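Separin (PDB 5U1T) cleaves the SCC1 subunit of cohesin at the onset of anaphase, as a caspase-like cysteine protease that securin holds inactive for most of the cell cycle. Local coordinates at residues K114-A119 / I134-I139; D349-Y354 / G376-I381; A369-L374 / H408-K413; L417-V422 / V461-R466; S443-A448 / I452-C457. All blocks are in the same frame, centred on the assembly; numbering follows the deposited sequence.

Contact 1 (K114-A119 / I134-I139); sequences KNILLA and ILALQI
Leu117 makes the main bump of this contact, and Ala136 with Leu137 makes the hollow that takes it. The methyl CD2 of Leu117 reaches Leu137 CD2 at 3.7 Å. The same Leu117 CD2 lies 4.3 Å from Ala136 CB. It thus rests on the short alanine, with the tip of the longer leucine beside it. The CB bond of Leu117 does not aim straight at helix 129-142. CG stands beside the backbone N (chi1 -69°), and the outer branch then swings CD2 across the gap. Leu137 has the same first torsion, and the two leucines meet at a slant through their ends. Ile116 adds a second, smaller bump. Its CG2 comes within 4.3 Å of Ala136 CB, while its longer branch turns away from the contact. The small Ala136 therefore takes two methyl groups, and the CA atoms of Leu117 and Ala136 come to 7.4 Å. The interaction is wholly apolar, and all four residues are buried. A polar tie stands next to it. The amine of Lys133, one residue ahead of 134-139, bonds to Leu117 O and Ala119 O, where the chain leaves helix 113-117. The contact joins this short helix to helix 129-142 in the helical part of separase, away from the probable active-site cysteine. A chain of another protein packs on Ile134 and Leu135 and bonds to Gln138 OE1 through its backbone. Ile98 and Phe102 of helix 91-103 pack on Ile116. Helix 146-158 packs on both leucines, and helix 172-185 also covers Leu137.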
# COMPACT_ATOMS: atom_id res chain seq x y z
N LYS A 114 38.04 53.87 -10.53
CA LYS A 114 36.82 54.59 -10.86
C LYS A 114 35.62 53.68 -10.64
O LYS A 114 34.54 54.13 -10.24
CB LYS A 114 36.89 55.11 -12.29
CG LYS A 114 35.57 55.51 -12.93
CD LYS A 114 35.44 54.78 -14.26
CE LYS A 114 34.18 55.15 -15.01
NZ LYS A 114 34.04 54.27 -16.21
N ASN A 115 35.82 52.39 -10.90
CA ASN A 115 34.78 51.38 -10.72
C ASN A 115 34.46 51.14 -9.22
O ASN A 115 33.31 50.95 -8.85
CB ASN A 115 35.20 50.06 -11.40
CG ASN A 115 35.24 50.16 -12.94
OD1 ASN A 115 34.45 50.87 -13.56
ND2 ASN A 115 36.15 49.39 -13.54
N ILE A 116 35.50 51.14 -8.38
CA ILE A 116 35.36 51.15 -6.93
C ILE A 116 34.52 52.33 -6.46
O ILE A 116 33.49 52.15 -5.79
CB ILE A 116 36.74 51.22 -6.24
CG1 ILE A 116 37.60 50.01 -6.64
CG2 ILE A 116 36.61 51.35 -4.72
CD1 ILE A 116 36.90 48.66 -6.53
N LEU A 117 34.95 53.53 -6.82
CA LEU A 117 34.29 54.77 -6.44
C LEU A 117 32.80 54.81 -6.73
O LEU A 117 32.03 55.27 -5.90
CB LEU A 117 34.97 55.96 -7.13
CG LEU A 117 36.39 56.27 -6.66
CD1 LEU A 117 37.01 57.37 -7.49
CD2 LEU A 117 36.39 56.64 -5.19
N LEU A 118 32.37 54.36 -7.89
CA LEU A 118 30.94 54.42 -8.20
C LEU A 118 30.21 53.08 -7.98
O LEU A 118 29.13 52.86 -8.52
CB LEU A 118 30.74 54.92 -9.63
CG LEU A 118 31.45 56.24 -9.99
CD1 LEU A 118 31.08 56.73 -11.38
CD2 LEU A 118 31.15 57.33 -8.99
N ALA A 119 30.78 52.19 -7.16
CA ALA A 119 30.08 50.94 -6.82
C ALA A 119 28.91 51.19 -5.89
O ALA A 119 29.03 51.91 -4.91
CB ALA A 119 31.03 49.95 -6.18
N ILE A 134 37.32 55.49 0.54
CA ILE A 134 38.20 56.45 1.19
C ILE A 134 39.66 56.07 0.92
O ILE A 134 40.51 56.95 0.70
CB ILE A 134 37.92 56.55 2.74
CG1 ILE A 134 36.52 57.10 3.00
CG2 ILE A 134 38.93 57.44 3.43
CD1 ILE A 134 36.16 57.16 4.45
N LEU A 135 39.96 54.78 0.93
CA LEU A 135 41.32 54.33 0.62
C LEU A 135 41.65 54.62 -0.85
O LEU A 135 42.76 55.04 -1.17
CB LEU A 135 41.49 52.84 0.93
CG LEU A 135 41.25 52.45 2.40
CD1 LEU A 135 41.09 50.93 2.61
CD2 LEU A 135 42.37 52.98 3.25
N ALA A 136 40.68 54.42 -1.73
CA ALA A 136 40.86 54.70 -3.13
C ALA A 136 41.08 56.20 -3.35
O ALA A 136 41.90 56.60 -4.18
CB ALA A 136 39.67 54.20 -3.94
N LEU A 137 40.35 57.02 -2.60
CA LEU A 137 40.55 58.47 -2.71
C LEU A 137 41.92 58.87 -2.18
O LEU A 137 42.58 59.74 -2.75
CB LEU A 137 39.45 59.23 -1.97
CG LEU A 137 38.08 59.20 -2.64
CD1 LEU A 137 37.08 60.00 -1.86
CD2 LEU A 137 38.15 59.69 -4.07
N GLN A 138 42.35 58.23 -1.10
CA GLN A 138 43.69 58.45 -0.54
C GLN A 138 44.74 58.17 -1.60
O GLN A 138 45.65 58.98 -1.80
CB GLN A 138 43.92 57.56 0.69
CG GLN A 138 45.31 57.64 1.35
CD GLN A 138 45.62 59.02 1.94
OE1 GLN A 138 44.72 59.83 2.18
NE2 GLN A 138 46.91 59.28 2.16
N ILE A 139 44.60 57.05 -2.30
CA ILE A 139 45.54 56.65 -3.34
C ILE A 139 45.55 57.67 -4.48
O ILE A 139 46.62 58.12 -4.89
CB ILE A 139 45.23 55.23 -3.87
CG1 ILE A 139 45.39 54.21 -2.74
CG2 ILE A 139 46.14 54.86 -5.02
CD1 ILE A 139 45.05 52.80 -3.12

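Contact 2 (D349-Y354 / G376-I381); sequences DCTVIY and GVLSEI
Leu378 meets Val352 and Thr351 by apolar contact alone. A single methyl does the work: Leu378 CD1 lies 4.1 Å from Val352 CG1. It is also 4.4 Å from Thr351 CG2, so it faces two neighbouring residues of the other helix. CG1 of Val352 stands beside its own backbone N (chi1 -43°), on the side where the leucine arrives at a slant. The area in touch is small, and the nearest CA atoms, those of Val352 and Leu378, are 8.7 Å apart. Helices 342-357 and 365-384 follow each other in the chain and run in roughly opposite directions, so the contact lies within a helical hairpin. Phe348 and Ile355 of helix 342-357 and Ile394 of helix 388-404 complete the apolar surround of Leu378. No hydrogen bond crosses between the two segments. Thr351 turns only its methyl to the contact, and its OG1 is hydrogen-bonded to Gln347 OE1. Ser379 OG bonds back to Gly376 O at 2.7 Å, with the hydroxyl tilted 34° from the carbonyl plane. Charged groups pair further out: Asp349 forms a salt bridge with Arg390, and Glu380 forms one with Arg162.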
# COMPACT_ATOMS: atom_id res chain seq x y z
N ASP A 349 7.22 58.39 -15.67
CA ASP A 349 6.17 57.42 -15.94
C ASP A 349 5.64 57.59 -17.36
O ASP A 349 5.45 56.61 -18.07
CB ASP A 349 5.04 57.58 -14.92
CG ASP A 349 5.44 57.11 -13.54
OD1 ASP A 349 6.65 56.86 -13.34
OD2 ASP A 349 4.55 57.00 -12.67
N CYS A 350 5.47 58.83 -17.78
CA CYS A 350 5.00 59.10 -19.13
C CYS A 350 6.04 58.77 -20.19
O CYS A 350 5.73 58.16 -21.21
CB CYS A 350 4.58 60.56 -19.24
SG CYS A 350 3.74 60.93 -20.77
N THR A 351 7.29 59.19 -19.96
CA THR A 351 8.36 58.97 -20.93
C THR A 351 8.57 57.49 -21.17
O THR A 351 8.89 57.07 -22.28
CB THR A 351 9.69 59.63 -20.49
OG1 THR A 351 9.64 61.04 -20.76
CG2 THR A 351 10.89 59.06 -21.24
N VAL A 352 8.34 56.68 -20.13
CA VAL A 352 8.56 55.25 -20.23
C VAL A 352 7.35 54.53 -20.81
O VAL A 352 7.44 53.38 -21.23
CB VAL A 352 8.92 54.61 -18.86
CG1 VAL A 352 9.92 55.48 -18.11
CG2 VAL A 352 7.68 54.37 -18.02
N ILE A 353 6.20 55.20 -20.82
CA ILE A 353 5.03 54.63 -21.49
C ILE A 353 5.21 54.91 -22.98
O ILE A 353 4.89 54.07 -23.82
CB ILE A 353 3.69 55.20 -20.96
CG1 ILE A 353 3.06 54.28 -19.90
CG2 ILE A 353 2.68 55.32 -22.08
CD1 ILE A 353 3.86 54.11 -18.64
N TYR A 354 5.77 56.07 -23.29
CA TYR A 354 6.04 56.46 -24.67
C TYR A 354 6.99 55.49 -25.36
O TYR A 354 6.73 55.03 -26.48
CB TYR A 354 6.61 57.87 -24.74
CG TYR A 354 7.08 58.26 -26.12
CD1 TYR A 354 6.17 58.38 -27.17
CD2 TYR A 354 8.42 58.51 -26.39
CE1 TYR A 354 6.59 58.74 -28.44
CE2 TYR A 354 8.85 58.86 -27.66
CZ TYR A 354 7.93 58.98 -28.68
OH TYR A 354 8.34 59.34 -29.95
N GLY A 376 19.00 52.98 -20.17
CA GLY A 376 20.10 52.94 -19.22
C GLY A 376 20.15 54.13 -18.28
O GLY A 376 20.38 53.98 -17.09
N VAL A 377 19.94 55.33 -18.82
CA VAL A 377 20.05 56.53 -18.00
C VAL A 377 18.84 56.62 -17.09
O VAL A 377 18.93 57.13 -15.97
CB VAL A 377 20.18 57.81 -18.87
CG1 VAL A 377 19.20 57.79 -20.01
CG2 VAL A 377 20.01 59.07 -18.03
N LEU A 378 17.72 56.08 -17.55
CA LEU A 378 16.49 56.04 -16.77
C LEU A 378 16.58 55.07 -15.58
O LEU A 378 16.05 55.35 -14.50
CB LEU A 378 15.30 55.66 -17.66
CG LEU A 378 14.78 56.74 -18.62
CD1 LEU A 378 13.70 56.18 -19.53
CD2 LEU A 378 14.26 57.93 -17.84
N SER A 379 17.24 53.94 -15.79
CA SER A 379 17.41 52.95 -14.72
C SER A 379 18.27 53.52 -13.60
O SER A 379 18.05 53.25 -12.42
CB SER A 379 18.04 51.66 -15.27
OG SER A 379 19.30 51.90 -15.85
N GLU A 380 19.25 54.32 -14.00
CA GLU A 380 20.12 54.99 -13.05
C GLU A 380 19.34 56.00 -12.22
O GLU A 380 19.64 56.20 -11.04
CB GLU A 380 21.27 55.67 -13.79
CG GLU A 380 22.36 54.70 -14.22
CD GLU A 380 22.82 53.83 -13.06
OE1 GLU A 380 22.87 52.59 -13.22
OE2 GLU A 380 23.13 54.39 -11.99
N ILE A 381 18.34 56.63 -12.82
CA ILE A 381 17.49 57.56 -12.09
C ILE A 381 16.75 56.83 -10.98
O ILE A 381 16.69 57.30 -9.84
CB ILE A 381 16.48 58.27 -13.03
CG1 ILE A 381 17.17 59.38 -13.83
CG2 ILE A 381 15.33 58.86 -12.22
CD1 ILE A 381 17.04 60.75 -13.21

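Contact 3 (A369-L374 / H408-K413); sequences ALLSEL and HSFLLK
CB of Ser372 points to helix 408-425, and its first torsion (chi1 172°) turns OG toward the C-terminal end of the segments, where the Lys413 chain passes. In Lys413, CG lies away from the backbone N (chi1 -150°) and the chain stays extended through CE, which carries CD and CE past the hydroxyl. The bend at chi4 turns only NZ. Ser372 OG is 3.5 Å from Lys413 CE and 3.6 Å from Lys413 CD. This is contact with methylene carbons, not a hydrogen bond. The Phe410 ring packs next to them. Its CZ lies 4.0 Å from Ser372 CB, and its CE1 lies 4.4 Å from Leu371 CG. Both approaches to the ring are oblique. The buried phenyl thus sits against the inner part of the serine, while the lysine covers the more exposed outer part. Phe405 meets Phe410 edge-to-face, and Leu398 and Ala401 of helix 388-404 also pack on it. The axes of the two short segments are nearly parallel, at 2°, and stand 12.1 Å apart. Helix 388-404 comes between the two helices in sequence. Side-by-side parallel helices with the intervening one packed against them are consistent with an alpha-solenoid type of stack.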
# COMPACT_ATOMS: atom_id res chain seq x y z
N ALA A 369 20.19 51.51 -30.48
CA ALA A 369 21.21 51.95 -29.54
C ALA A 369 20.71 53.13 -28.72
O ALA A 369 20.96 53.20 -27.51
CB ALA A 369 22.48 52.32 -30.28
N LEU A 370 20.01 54.06 -29.37
CA LEU A 370 19.44 55.23 -28.69
C LEU A 370 18.49 54.76 -27.59
O LEU A 370 18.45 55.33 -26.49
CB LEU A 370 18.70 56.12 -29.69
CG LEU A 370 19.47 57.29 -30.29
CD1 LEU A 370 18.70 57.88 -31.46
CD2 LEU A 370 19.71 58.36 -29.24
N LEU A 371 17.73 53.72 -27.91
CA LEU A 371 16.76 53.16 -26.99
C LEU A 371 17.48 52.58 -25.77
O LEU A 371 17.09 52.85 -24.64
CB LEU A 371 15.92 52.10 -27.69
CG LEU A 371 15.03 51.21 -26.82
CD1 LEU A 371 14.26 52.04 -25.85
CD2 LEU A 371 14.08 50.44 -27.70
N SER A 372 18.53 51.80 -26.01
CA SER A 372 19.24 51.15 -24.91
C SER A 372 19.83 52.19 -23.99
O SER A 372 19.82 52.03 -22.77
CB SER A 372 20.34 50.24 -25.42
OG SER A 372 21.12 49.78 -24.32
N GLU A 373 20.34 53.25 -24.58
CA GLU A 373 20.95 54.32 -23.81
C GLU A 373 19.91 55.05 -22.95
O GLU A 373 20.15 55.30 -21.77
CB GLU A 373 21.66 55.30 -24.75
CG GLU A 373 22.21 56.53 -24.07
CD GLU A 373 22.91 57.46 -25.05
OE1 GLU A 373 23.05 57.06 -26.23
OE2 GLU A 373 23.30 58.59 -24.65
N LEU A 374 18.77 55.40 -23.54
CA LEU A 374 17.72 56.08 -22.79
C LEU A 374 17.24 55.19 -21.63
O LEU A 374 17.04 55.68 -20.51
CB LEU A 374 16.56 56.46 -23.71
CG LEU A 374 15.36 57.15 -23.06
CD1 LEU A 374 15.77 58.39 -22.29
CD2 LEU A 374 14.33 57.51 -24.12
N HIS A 408 19.54 39.05 -28.33
CA HIS A 408 20.11 38.52 -27.11
C HIS A 408 20.78 39.61 -26.26
O HIS A 408 20.88 39.48 -25.04
CB HIS A 408 21.12 37.42 -27.41
CG HIS A 408 21.45 36.57 -26.22
ND1 HIS A 408 22.71 36.50 -25.67
CD2 HIS A 408 20.67 35.75 -25.47
CE1 HIS A 408 22.70 35.68 -24.64
NE2 HIS A 408 21.47 35.21 -24.50
N SER A 409 21.25 40.68 -26.91
CA SER A 409 21.91 41.76 -26.20
C SER A 409 20.97 42.45 -25.23
O SER A 409 21.31 42.64 -24.06
CB SER A 409 22.50 42.78 -27.17
OG SER A 409 23.54 42.19 -27.92
N PHE A 410 19.78 42.81 -25.71
CA PHE A 410 18.78 43.39 -24.81
C PHE A 410 18.39 42.44 -23.68
O PHE A 410 18.16 42.88 -22.55
CB PHE A 410 17.55 43.80 -25.60
CG PHE A 410 17.65 45.17 -26.17
CD1 PHE A 410 17.27 46.27 -25.42
CD2 PHE A 410 18.14 45.36 -27.46
CE1 PHE A 410 17.37 47.56 -25.95
CE2 PHE A 410 18.24 46.64 -28.00
CZ PHE A 410 17.86 47.74 -27.24
N LEU A 411 18.31 41.14 -23.97
CA LEU A 411 17.88 40.18 -22.97
C LEU A 411 18.96 40.05 -21.90
O LEU A 411 18.65 40.03 -20.71
CB LEU A 411 17.58 38.81 -23.59
CG LEU A 411 17.03 37.77 -22.61
CD1 LEU A 411 15.73 38.28 -22.01
CD2 LEU A 411 16.83 36.43 -23.28
N LEU A 412 20.21 39.98 -22.33
CA LEU A 412 21.31 39.98 -21.37
C LEU A 412 21.26 41.26 -20.56
O LEU A 412 21.45 41.24 -19.34
CB LEU A 412 22.66 39.83 -22.07
CG LEU A 412 23.07 38.41 -22.45
CD1 LEU A 412 24.27 38.42 -23.38
CD2 LEU A 412 23.37 37.60 -21.21
N LYS A 413 20.94 42.38 -21.20
CA LYS A 413 20.85 43.63 -20.47
C LYS A 413 19.67 43.59 -19.49
O LYS A 413 19.74 44.11 -18.38
CB LYS A 413 20.73 44.82 -21.42
CG LYS A 413 21.33 46.10 -20.85
CD LYS A 413 20.93 47.33 -21.63
CE LYS A 413 21.59 48.61 -21.05
NZ LYS A 413 21.30 48.76 -19.58

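Contact 4 (L417-V422 / V461-R466); sequences LEISNV and VYCMLR
Cys463 and Leu465 face helix 408-425 from a tight 3-10 turn, whose shortest polar bond runs from Met464 N to Val461 O at 2.9 Å. A second i to i+3 bond, Leu465 N to Tyr462 O at 3.2 Å, carries the turn up to Leu465. No hydrogen bond crosses to the helix. The closest approach is between sulfur and methyl: Ile419 CD1 lies 3.7 Å from Cys463 SG. Ile419 begins with CG1 beside the backbone N (chi1 -71°), and its end then reaches toward the turn. Cys463 SG is likewise placed beside its own backbone N. Here a loop between helices 448-458 and 470-485 is laid against the side of a helix, within the helical part of separase. Leu465 follows the turn with left-handed backbone angles (phi 48°), and its side chain points back at the helix. Its CD2 lies 4.2 Å from Val422 O, an apolar methyl near a backbone carbonyl. Val422 points toward the turn, and its CG1 is 4.6 Å from Leu465 CD1. The CA of Val422 is 7.6 Å from the CA of Cys463. Phe438 of helix 431-444 packs on Ile419, and Thr434 of the same helix packs on Val422. On the loop side, Trp124 NE1 bonds to Tyr462 O, and the ring of Trp124 meets that of Tyr462 edge-to-face.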
# COMPACT_ATOMS: atom_id res chain seq x y z
N LEU A 417 19.89 43.79 -15.24
CA LEU A 417 19.23 44.86 -14.52
C LEU A 417 18.34 44.27 -13.44
O LEU A 417 18.22 44.82 -12.34
CB LEU A 417 18.41 45.73 -15.46
CG LEU A 417 17.84 47.00 -14.82
CD1 LEU A 417 18.93 47.73 -14.10
CD2 LEU A 417 17.23 47.87 -15.89
N GLU A 418 17.71 43.14 -13.78
CA GLU A 418 16.94 42.36 -12.83
C GLU A 418 17.80 41.98 -11.63
O GLU A 418 17.46 42.27 -10.49
CB GLU A 418 16.38 41.10 -13.52
CG GLU A 418 15.39 40.32 -12.69
CD GLU A 418 14.32 41.21 -12.07
OE1 GLU A 418 13.52 41.83 -12.82
OE2 GLU A 418 14.28 41.31 -10.82
N ILE A 419 18.94 41.35 -11.91
CA ILE A 419 19.91 41.00 -10.88
C ILE A 419 20.36 42.21 -10.07
O ILE A 419 20.46 42.15 -8.84
CB ILE A 419 21.14 40.33 -11.48
CG1 ILE A 419 20.78 38.93 -11.98
CG2 ILE A 419 22.25 40.25 -10.45
CD1 ILE A 419 20.19 38.02 -10.91
N SER A 420 20.62 43.31 -10.76
CA SER A 420 21.04 44.52 -10.08
C SER A 420 20.05 44.86 -8.99
O SER A 420 20.43 44.95 -7.82
CB SER A 420 21.20 45.69 -11.06
OG SER A 420 22.42 45.58 -11.76
N ASN A 421 18.81 45.02 -9.39
CA ASN A 421 17.70 45.32 -8.52
C ASN A 421 17.62 44.40 -7.33
O ASN A 421 17.36 44.80 -6.22
CB ASN A 421 16.43 45.17 -9.33
CG ASN A 421 15.21 45.44 -8.52
OD1 ASN A 421 15.30 45.77 -7.37
ND2 ASN A 421 14.07 45.30 -9.13
N VAL A 422 17.82 43.13 -7.60
CA VAL A 422 17.80 42.11 -6.57
C VAL A 422 18.86 42.45 -5.53
O VAL A 422 18.58 42.46 -4.33
CB VAL A 422 18.06 40.71 -7.12
CG1 VAL A 422 18.29 39.76 -5.97
CG2 VAL A 422 16.90 40.24 -7.97
N VAL A 461 25.90 32.72 -7.14
CA VAL A 461 26.01 32.75 -5.68
C VAL A 461 25.69 34.10 -5.00
O VAL A 461 25.22 34.09 -3.86
CB VAL A 461 27.41 32.30 -5.23
CG1 VAL A 461 28.42 33.35 -5.52
CG2 VAL A 461 27.42 32.00 -3.76
N TYR A 462 25.91 35.26 -5.65
CA TYR A 462 25.64 36.52 -4.95
C TYR A 462 24.14 36.71 -4.84
O TYR A 462 23.66 37.56 -4.10
CB TYR A 462 26.32 37.74 -5.63
CG TYR A 462 27.83 37.68 -5.50
CD1 TYR A 462 28.45 38.00 -4.30
CD2 TYR A 462 28.61 37.26 -6.55
CE1 TYR A 462 29.82 37.92 -4.16
CE2 TYR A 462 29.96 37.16 -6.43
CZ TYR A 462 30.58 37.50 -5.23
OH TYR A 462 31.95 37.40 -5.12
N CYS A 463 23.39 35.89 -5.56
CA CYS A 463 21.94 35.86 -5.38
C CYS A 463 21.51 35.32 -3.99
O CYS A 463 20.38 35.56 -3.58
CB CYS A 463 21.29 35.03 -6.48
SG CYS A 463 21.09 35.92 -8.05
N MET A 464 22.41 34.63 -3.29
CA MET A 464 22.11 34.19 -1.93
C MET A 464 21.97 35.34 -0.93
O MET A 464 21.44 35.13 0.16
CB MET A 464 23.19 33.24 -1.43
CG MET A 464 23.46 32.05 -2.35
SD MET A 464 22.04 30.96 -2.65
CE MET A 464 21.51 30.78 -0.97
N LEU A 465 22.41 36.53 -1.31
CA LEU A 465 22.34 37.72 -0.45
C LEU A 465 22.83 37.49 0.97
O LEU A 465 22.25 38.00 1.92
CB LEU A 465 20.91 38.25 -0.40
CG LEU A 465 20.37 38.92 -1.67
CD1 LEU A 465 18.93 39.37 -1.43
CD2 LEU A 465 21.23 40.12 -2.12
N ARG A 466 23.92 36.73 1.11
CA ARG A 466 24.52 36.40 2.40
C ARG A 466 23.53 35.74 3.37
O ARG A 466 23.56 35.98 4.58
CB ARG A 466 25.13 37.65 3.06
CG ARG A 466 26.41 38.14 2.40
CD ARG A 466 26.99 39.33 3.12
NE ARG A 466 27.41 39.01 4.48
CZ ARG A 466 28.67 38.76 4.85
NH1 ARG A 466 29.65 38.79 3.96
NH2 ARG A 466 28.94 38.49 6.11

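Contact 5 (S443-A448 / I452-C457); sequences SSAQSA and IEIFSC
Ala448 and Ile452 are joined by the one hydrogen bond of this contact. Ile452 N donates to Ala448 O at 3.2 Å. This is the i to i+4 bond of the first turn of helix 448-458. CG1 of Ile452 lies beside the same oxygen, 3.4 Å from Ala448 O. That placement follows from the first torsion, which sets CG1 beside the backbone N that makes the bond (chi1 -62°). The second point of touch is apolar. Ala445 CB lies 4.4 Å from Ile454 CG1, just where the chain has left helix 431-444. The linker from Ala445 to Ser447 then turns the chain into the next helix. Ser447 is the N-cap of that helix, and its OG bonds to Lys450 N. The cap ties up an amide of the first turn and marks the start of the helix, at Ala448. At the end of the preceding helix, Ser444 OG bonds back to Phe441 O. The contact thus closes the corner of a helical hairpin, formed by helices 431-444 and 448-458. Ile454 is buried among Phe438, Phe441 and Ile442 of helix 431-444, with Leu411 and Leu412 of helix 408-425 next to them. Ile452 packs on Leu488 and Ile490 of a loop after helix 470-485.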
# COMPACT_ATOMS: atom_id res chain seq x y z
N SER A 443 12.75 31.48 -21.42
CA SER A 443 11.81 31.12 -22.46
C SER A 443 11.95 31.98 -23.71
O SER A 443 11.75 31.49 -24.82
CB SER A 443 10.39 31.22 -21.92
OG SER A 443 10.21 30.31 -20.85
N SER A 444 12.30 33.25 -23.55
CA SER A 444 12.33 34.18 -24.67
C SER A 444 13.66 34.12 -25.43
O SER A 444 13.74 34.57 -26.58
CB SER A 444 12.04 35.60 -24.19
OG SER A 444 12.99 36.03 -23.23
N ALA A 445 14.69 33.54 -24.81
CA ALA A 445 16.02 33.48 -25.41
C ALA A 445 16.00 32.70 -26.73
O ALA A 445 15.29 31.71 -26.86
CB ALA A 445 17.01 32.85 -24.44
N GLN A 446 16.82 33.16 -27.67
CA GLN A 446 16.79 32.74 -29.07
C GLN A 446 17.38 31.39 -29.43
O GLN A 446 17.25 30.96 -30.58
CB GLN A 446 17.53 33.77 -29.92
CG GLN A 446 17.37 35.18 -29.46
CD GLN A 446 16.07 35.76 -29.95
OE1 GLN A 446 15.04 35.10 -29.97
NE2 GLN A 446 16.12 36.99 -30.38
N SER A 447 18.08 30.74 -28.51
CA SER A 447 18.72 29.48 -28.84
C SER A 447 19.01 28.74 -27.56
O SER A 447 18.77 29.27 -26.48
CB SER A 447 20.01 29.67 -29.64
OG SER A 447 21.12 29.93 -28.80
N ALA A 448 19.52 27.52 -27.69
CA ALA A 448 19.77 26.69 -26.53
C ALA A 448 20.92 27.26 -25.72
O ALA A 448 20.84 27.34 -24.50
CB ALA A 448 20.07 25.26 -26.95
N ILE A 452 20.85 28.89 -21.75
CA ILE A 452 21.81 28.52 -20.72
C ILE A 452 22.59 29.74 -20.24
O ILE A 452 23.00 29.84 -19.09
CB ILE A 452 22.77 27.44 -21.23
CG1 ILE A 452 21.99 26.18 -21.57
CG2 ILE A 452 23.80 27.09 -20.17
CD1 ILE A 452 22.86 24.99 -21.84
N GLU A 453 22.78 30.71 -21.12
CA GLU A 453 23.52 31.92 -20.78
C GLU A 453 22.75 32.79 -19.80
O GLU A 453 23.29 33.22 -18.77
CB GLU A 453 23.83 32.69 -22.04
CG GLU A 453 25.16 33.40 -22.05
CD GLU A 453 25.58 33.75 -23.46
OE1 GLU A 453 25.56 34.95 -23.83
OE2 GLU A 453 25.90 32.79 -24.20
N ILE A 454 21.48 33.03 -20.13
CA ILE A 454 20.58 33.78 -19.26
C ILE A 454 20.44 33.08 -17.92
O ILE A 454 20.33 33.73 -16.88
CB ILE A 454 19.19 33.95 -19.92
CG1 ILE A 454 19.30 34.81 -21.18
CG2 ILE A 454 18.18 34.52 -18.92
CD1 ILE A 454 19.96 36.17 -20.96
N PHE A 455 20.47 31.76 -17.94
CA PHE A 455 20.26 30.99 -16.73
C PHE A 455 21.33 31.29 -15.72
O PHE A 455 21.08 31.30 -14.53
CB PHE A 455 20.25 29.50 -17.03
CG PHE A 455 20.09 28.67 -15.81
CD1 PHE A 455 18.91 28.64 -15.13
CD2 PHE A 455 21.14 27.95 -15.31
CE1 PHE A 455 18.77 27.90 -14.00
CE2 PHE A 455 21.02 27.21 -14.18
CZ PHE A 455 19.83 27.19 -13.52
N SER A 456 22.52 31.56 -16.20
CA SER A 456 23.68 31.71 -15.35
C SER A 456 23.74 33.05 -14.66
O SER A 456 24.46 33.21 -13.70
CB SER A 456 24.94 31.53 -16.18
OG SER A 456 25.81 30.64 -15.57
N CYS A 457 23.01 34.01 -15.18
CA CYS A 457 22.84 35.27 -14.52
C CYS A 457 22.01 35.07 -13.28
O CYS A 457 22.14 35.80 -12.34
CB CYS A 457 22.17 36.27 -15.44
SG CYS A 457 23.10 36.69 -16.91

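Overall arrangement
All five contacts lie in the N-terminal helical part, on one side of the chain's centre. Contacts 1, 2 and 4 are buried and chiefly apolar. Contacts 3 and 5 are partly buried and bring in polar groups, a serine beside a lysine chain in one and a backbone hydrogen bond in the other. Contacts 2 and 3 share helix 365-384, and contacts 3 and 4 share helix 408-425. Contact 5 is nested within the loop of contact 4 and touches that contact through Ile419 and Cys457. It touches contact 3 through Leu411 and Ile454. Contact 2 reaches contact 4 through Ser379 and Leu417. Contact 1 touches none of the others; its nearest atoms are about 7 Å from contact 2.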